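Local coordinates for cell envelope-related transcriptional attenuator domain-containing protein (Streptococcus agalactiae, PDB 3OKZ), which is of uncharacterised function but belongs to the LytR/CpsA/Psr family, whose members probably attach glycopolymers to the cell wall of Gram-positive bacteria, at residues Leu198-Ser202 / Ile203-Lys207. Sequence-based numbering, arbitrary orientation.
Sequences LALNS and ISSYK
The carbonyl oxygen of Ser202 receives the backbone N-H of Tyr206, with Ser202 O and Tyr206 N 2.9 Å apart and an N-H...O angle of 145°. This i to i+4 bond, accepted by the N-cap residue Ser202 itself, closes the first turn of helix 203-212, at the tight two-residue turn (Asn201, Ser202) between helices 178-200 and 203-212, on the surface of the LytR/CpsA/Psr-type domain. Serine suits the cap because its short hydroxyl can turn back to a backbone N-H of the first turn: with OG anti to its own backbone N (chi1 -173°), Ser202 OG accepts a weak but nearly straight bond from Ser205 N at 3.4 Å. The chain reaches this cap through Asn201, where helix 178-200 has ended and phi is positive, a conformation that asparagine tolerates better than most residues with a side chain.

Tyr206 lays its ring across the turn. One face lies over the Ser202 carbonyl, its oxygen near the ring centre and its carbon 3.5 Å above the plane, toward the rim, while the ring edge faces Ile203 CD1. At the far end, the phenol oxygen OH lies beside Asn201 CA, and the Asn201 amide plane is turned 68° from that of the ring. Lys235 ties these polar ends together: its NZ hydrogen-bonds to Asn201 OD1 and, weakly, to Tyr206 OH. Tyrosine suits the place because its ring spans the turn and its hydroxyl shares Lys235 with Asn201.

Ile203 turns its branched side chain to Ile228 and Leu232 of helix 228-232, and Leu198 packs on Leu238. Elsewhere at the turn Leu200 meets the start of the new helix, its methyl CD1 lying against the small Ser205 side chain, at CB.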
ATOM      1  N   LEU A 198      -4.403  18.506   2.310  1.00 14.43           N
ATOM      2  CA  LEU A 198      -4.541  19.155   3.611  1.00 16.09           C
ATOM      3  C   LEU A 198      -4.250  20.664   3.638  1.00 25.81           C
ATOM      4  O   LEU A 198      -4.904  21.407   4.375  1.00 35.75           O
ATOM      5  CB  LEU A 198      -3.646  18.464   4.646  1.00 20.36           C
ATOM      6  CG  LEU A 198      -3.917  16.984   4.924  1.00 26.38           C
ATOM      7  CD1 LEU A 198      -3.221  16.586   6.211  1.00 26.08           C
ATOM      8  CD2 LEU A 198      -5.413  16.736   5.049  1.00 36.29           C
ATOM      9  N   ALA A 199      -3.265  21.109   2.857  1.00 24.41           N
ATOM     10  CA  ALA A 199      -2.911  22.524   2.805  1.00  4.16           C
ATOM     11  C   ALA A 199      -4.096  23.328   2.287  1.00 11.90           C
ATOM     12  O   ALA A 199      -4.314  24.463   2.712  1.00 24.49           O
ATOM     13  CB  ALA A 199      -1.730  22.733   1.914  1.00  1.90           C
ATOM     14  N   LEU A 200      -4.855  22.751   1.353  1.00 11.06           N
ATOM     15  CA  LEU A 200      -6.033  23.441   0.842  1.00  6.81           C
ATOM     16  C   LEU A 200      -6.849  23.850   2.056  1.00 17.58           C
ATOM     17  O   LEU A 200      -7.452  24.928   2.100  1.00 14.17           O
ATOM     18  CB  LEU A 200      -6.888  22.518  -0.029  1.00  9.23           C
ATOM     19  CG  LEU A 200      -6.354  22.294  -1.430  1.00 24.60           C
ATOM     20  CD1 LEU A 200      -7.397  21.588  -2.267  1.00 34.81           C
ATOM     21  CD2 LEU A 200      -6.003  23.638  -2.033  1.00 28.91           C
ATOM     22  N   ASN A 201      -6.844  22.966   3.045  1.00 21.91           N
ATOM     23  CA  ASN A 201      -7.570  23.186   4.277  1.00 22.85           C
ATOM     24  C   ASN A 201      -8.920  23.773   3.951  1.00 27.22           C
ATOM     25  O   ASN A 201      -9.229  24.892   4.333  1.00 25.80           O
ATOM     26  CB  ASN A 201      -6.810  24.137   5.184  1.00 20.28           C
ATOM     27  CG  ASN A 201      -7.401  24.183   6.555  1.00 31.76           C
ATOM     28  OD1 ASN A 201      -7.686  23.142   7.147  1.00 35.42           O
ATOM     29  ND2 ASN A 201      -7.601  25.383   7.076  1.00 35.91           N
ATOM     30  N   SER A 202      -9.715  23.008   3.223  1.00 23.85           N
ATOM     31  CA  SER A 202     -11.032  23.444   2.827  1.00 14.32           C
ATOM     32  C   SER A 202     -11.839  22.175   2.675  1.00 16.47           C
ATOM     33  O   SER A 202     -11.433  21.270   1.954  1.00 23.84           O
ATOM     34  CB  SER A 202     -10.944  24.181   1.496  1.00  9.74           C
ATOM     35  OG  SER A 202     -12.177  24.769   1.127  1.00 20.53           O
ATOM     36  N   ILE A 203     -12.970  22.087   3.373  1.00 17.74           N
ATOM     37  CA  ILE A 203     -13.794  20.891   3.264  1.00 26.75           C
ATOM     38  C   ILE A 203     -14.426  20.895   1.877  1.00 19.12           C
ATOM     39  O   ILE A 203     -14.736  19.848   1.316  1.00 22.29           O
ATOM     40  CB  ILE A 203     -14.881  20.834   4.374  1.00 23.04           C
ATOM     41  CG1 ILE A 203     -15.641  19.505   4.294  1.00 29.32           C
ATOM     42  CG2 ILE A 203     -15.848  21.975   4.219  1.00 18.74           C
ATOM     43  CD1 ILE A 203     -14.752  18.271   4.348  1.00 35.57           C
ATOM     44  N   SER A 204     -14.589  22.091   1.323  1.00 19.19           N
ATOM     45  CA  SER A 204     -15.148  22.248  -0.015  1.00 20.07           C
ATOM     46  C   SER A 204     -14.114  21.680  -0.984  1.00 17.25           C
ATOM     47  O   SER A 204     -14.425  20.860  -1.857  1.00 21.45           O
ATOM     48  CB  SER A 204     -15.387  23.730  -0.319  1.00 14.03           C
ATOM     49  OG  SER A 204     -15.963  23.917  -1.600  1.00  9.27           O
ATOM     50  N   SER A 205     -12.876  22.118  -0.812  1.00  6.76           N
ATOM     51  CA  SER A 205     -11.814  21.629  -1.660  1.00 16.54           C
ATOM     52  C   SER A 205     -11.704  20.109  -1.542  1.00 20.66           C
ATOM     53  O   SER A 205     -11.432  19.438  -2.529  1.00 20.84           O
ATOM     54  CB  SER A 205     -10.490  22.290  -1.282  1.00 13.90           C
ATOM     55  OG  SER A 205     -10.531  23.673  -1.577  1.00 15.50           O
ATOM     56  N   TYR A 206     -11.934  19.563  -0.349  1.00  9.25           N
ATOM     57  CA  TYR A 206     -11.838  18.115  -0.166  1.00 13.64           C
ATOM     58  C   TYR A 206     -12.916  17.375  -0.943  1.00 22.86           C
ATOM     59  O   TYR A 206     -12.625  16.417  -1.664  1.00 22.69           O
ATOM     60  CB  TYR A 206     -11.944  17.722   1.315  1.00  7.85           C
ATOM     61  CG  TYR A 206     -10.900  18.350   2.191  1.00 11.33           C
ATOM     62  CD1 TYR A 206      -9.584  18.499   1.742  1.00 12.37           C
ATOM     63  CD2 TYR A 206     -11.216  18.790   3.472  1.00  8.01           C
ATOM     64  CE1 TYR A 206      -8.607  19.076   2.550  1.00 13.01           C
ATOM     65  CE2 TYR A 206     -10.248  19.365   4.290  1.00 11.57           C
ATOM     66  CZ  TYR A 206      -8.946  19.505   3.824  1.00 22.76           C
ATOM     67  OH  TYR A 206      -7.981  20.057   4.635  1.00 36.38           O
ATOM     68  N   LYS A 207     -14.162  17.814  -0.785  1.00 20.06           N
ATOM     69  CA  LYS A 207     -15.272  17.178  -1.476  1.00 15.64           C
ATOM     70  C   LYS A 207     -14.953  17.065  -2.955  1.00 13.52           C
ATOM     71  O   LYS A 207     -15.087  16.003  -3.551  1.00 20.54           O
ATOM     72  CB  LYS A 207     -16.553  17.995  -1.310  1.00 29.05           C
ATOM     73  CG  LYS A 207     -17.187  17.914   0.068  1.00 35.97           C
ATOM     74  CD  LYS A 207     -18.598  18.483   0.034  1.00 42.50           C
ATOM     75  CE  LYS A 207     -19.295  18.351   1.371  1.00 50.36           C
ATOM     76  NZ  LYS A 207     -20.678  18.888   1.296  1.00 56.51           N
TER